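Local coordinates for probable host range protein 2-3 (Myxoma virus, PDB 5CZ3) that probably supports multiplication of the virus in different host cell types, as a member of the poxvirus C7 family of host-range proteins, at residues P116-N121 with T137-F142. Sequence-based numbering, arbitrary orientation.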
loop_
_atom_site.group_PDB
_atom_site.type_symbol
_atom_site.label_atom_id
_atom_site.label_comp_id
_atom_site.label_asym_id
_atom_site.label_seq_id
_atom_site.Cartn_x
_atom_site.Cartn_y
_atom_site.Cartn_z
ATOM N N PRO A 116 -4.820 4.720 5.836
ATOM C CA PRO A 116 -4.112 4.309 7.051
ATOM C C PRO A 116 -2.653 4.766 7.036
ATOM O O PRO A 116 -2.075 4.956 5.965
ATOM C CB PRO A 116 -4.219 2.785 7.017
ATOM C CG PRO A 116 -4.307 2.459 5.568
ATOM C CD PRO A 116 -5.076 3.586 4.932
ATOM N N THR A 117 -2.074 4.947 8.220
ATOM C CA THR A 117 -0.691 5.394 8.337
ATOM C C THR A 117 0.124 4.414 9.171
ATOM O O THR A 117 -0.253 4.078 10.294
ATOM C CB THR A 117 -0.604 6.796 8.967
ATOM O OG1 THR A 117 -1.406 7.711 8.211
ATOM C CG2 THR A 117 0.836 7.285 8.987
ATOM N N PHE A 118 1.240 3.958 8.614
ATOM C CA PHE A 118 2.076 2.969 9.280
ATOM C C PHE A 118 3.490 3.477 9.502
ATOM O O PHE A 118 3.936 4.423 8.852
ATOM C CB PHE A 118 2.137 1.673 8.468
ATOM C CG PHE A 118 0.803 1.189 7.993
ATOM C CD1 PHE A 118 0.016 0.387 8.800
ATOM C CD2 PHE A 118 0.340 1.526 6.731
ATOM C CE1 PHE A 118 -1.214 -0.064 8.362
ATOM C CE2 PHE A 118 -0.888 1.080 6.287
ATOM C CZ PHE A 118 -1.667 0.285 7.104
ATOM N N LEU A 119 4.189 2.835 10.429
ATOM C CA LEU A 119 5.621 3.036 10.592
ATOM C C LEU A 119 6.308 1.701 10.393
ATOM O O LEU A 119 5.865 0.688 10.933
ATOM C CB LEU A 119 5.956 3.605 11.974
ATOM N N VAL A 120 7.393 1.694 9.628
ATOM C CA VAL A 120 8.167 0.476 9.439
ATOM C C VAL A 120 9.659 0.739 9.623
ATOM O O VAL A 120 10.266 1.493 8.864
ATOM C CB VAL A 120 7.926 -0.141 8.047
ATOM C CG1 VAL A 120 8.805 -1.366 7.853
ATOM C CG2 VAL A 120 6.459 -0.501 7.867
ATOM N N ASN A 121 10.239 0.116 10.642
ATOM C CA ASN A 121 11.667 0.237 10.910
ATOM C C ASN A 121 12.447 -0.837 10.163
ATOM O O ASN A 121 12.579 -1.952 10.648
ATOM C CB ASN A 121 11.934 0.135 12.414
ATOM C CG ASN A 121 13.354 0.522 12.791
ATOM O OD1 ASN A 121 14.318 0.140 12.126
ATOM N ND2 ASN A 121 13.487 1.286 13.869
ATOM N N THR A 137 -7.162 -2.616 8.536
ATOM C CA THR A 137 -5.820 -3.079 8.217
ATOM C C THR A 137 -5.118 -3.729 9.407
ATOM O O THR A 137 -5.366 -3.381 10.564
ATOM C CB THR A 137 -4.946 -1.922 7.694
ATOM O OG1 THR A 137 -3.688 -2.436 7.240
ATOM C CG2 THR A 137 -4.714 -0.881 8.781
ATOM N N TYR A 138 -4.252 -4.689 9.107
ATOM C CA TYR A 138 -3.437 -5.341 10.121
ATOM C C TYR A 138 -2.097 -5.723 9.509
ATOM O O TYR A 138 -1.982 -5.857 8.292
ATOM C CB TYR A 138 -4.146 -6.573 10.692
ATOM C CG TYR A 138 -4.324 -7.711 9.709
ATOM C CD1 TYR A 138 -5.426 -7.762 8.865
ATOM C CD2 TYR A 138 -3.397 -8.745 9.638
ATOM C CE1 TYR A 138 -5.594 -8.803 7.968
ATOM C CE2 TYR A 138 -3.555 -9.788 8.745
ATOM C CZ TYR A 138 -4.656 -9.813 7.913
ATOM O OH TYR A 138 -4.818 -10.850 7.024
ATOM N N ILE A 139 -1.085 -5.897 10.351
ATOM C CA ILE A 139 0.251 -6.202 9.859
ATOM C C ILE A 139 0.750 -7.559 10.338
ATOM O O ILE A 139 0.843 -7.812 11.537
ATOM C CB ILE A 139 1.264 -5.126 10.286
ATOM C CG1 ILE A 139 0.841 -3.754 9.759
ATOM C CG2 ILE A 139 2.651 -5.478 9.784
ATOM C CD1 ILE A 139 1.750 -2.628 10.198
ATOM N N ASP A 140 1.063 -8.432 9.387
ATOM C CA ASP A 140 1.704 -9.702 9.696
ATOM C C ASP A 140 3.215 -9.552 9.574
ATOM O O ASP A 140 3.713 -9.091 8.549
ATOM C CB ASP A 140 1.205 -10.811 8.768
ATOM C CG ASP A 140 -0.198 -11.277 9.113
ATOM O OD1 ASP A 140 -0.574 -11.206 10.302
ATOM O OD2 ASP A 140 -0.921 -11.720 8.197
ATOM N N PRO A 141 3.953 -9.945 10.622
ATOM C CA PRO A 141 5.418 -9.850 10.628
ATOM C C PRO A 141 6.079 -10.912 9.750
ATOM O O PRO A 141 7.161 -11.402 10.075
ATOM C CB PRO A 141 5.770 -10.061 12.100
ATOM C CG PRO A 141 4.672 -10.930 12.616
ATOM C CD PRO A 141 3.429 -10.498 11.884
ATOM N N PHE A 142 5.427 -11.255 8.645
ATOM C CA PHE A 142 5.919 -12.278 7.736
ATOM C C PHE A 142 5.281 -12.119 6.365
ATOM O O PHE A 142 4.380 -11.303 6.179
ATOM C CB PHE A 142 5.627 -13.673 8.291
ATOM C CG PHE A 142 4.196 -13.871 8.711
ATOM C CD1 PHE A 142 3.210 -14.136 7.772
ATOM C CD2 PHE A 142 3.836 -13.795 10.047
ATOM C CE1 PHE A 142 1.897 -14.313 8.155
ATOM C CE2 PHE A 142 2.523 -13.976 10.437
ATOM C CZ PHE A 142 1.553 -14.237 9.490
#
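Thr137 meets two residues of segment 116-121, Phe118 and Pro116. Its CB lies in the plane of the Phe118 ring, at the edge. Thr137 OG1 approaches that edge, 3.4 Å from Phe118 CZ. Thr137 CG2 reaches the neighbouring ring carbon, 3.6 Å from Phe118 CE1, and also lies 4.1 Å from Pro116 CB. The Thr137 and Phe118 side chains come from opposite directions, and the threonine sits against the CZ-CE1 edge of the ring. The hydroxyl is not left without a partner: Thr137 OG1 is hydrogen-bonded to Lys23 O. The threonine rotation (chi1 -173°) sets OG1 and CG2 both against the ring edge. Tyr138 turns away and packs edge-to-face with His24. Ile139 points back toward Phe118, and the two side chains slide past each other. The extended isoleucine chain (chi2 177°) carries Ile139 CD1 to 3.7 Å from Phe118 CD1. Strands 117-121 and 138-140 belong to the two different sheets of the beta-sandwich, and Ile22 and Ile129 also pack on Phe118. The contact is buried, and it joins the sheets through side chains. Apart from the threonine hydroxyl, which donates to Lys23 O, the touching atoms are carbons, so the direct link between these segments is probably van der Waals packing.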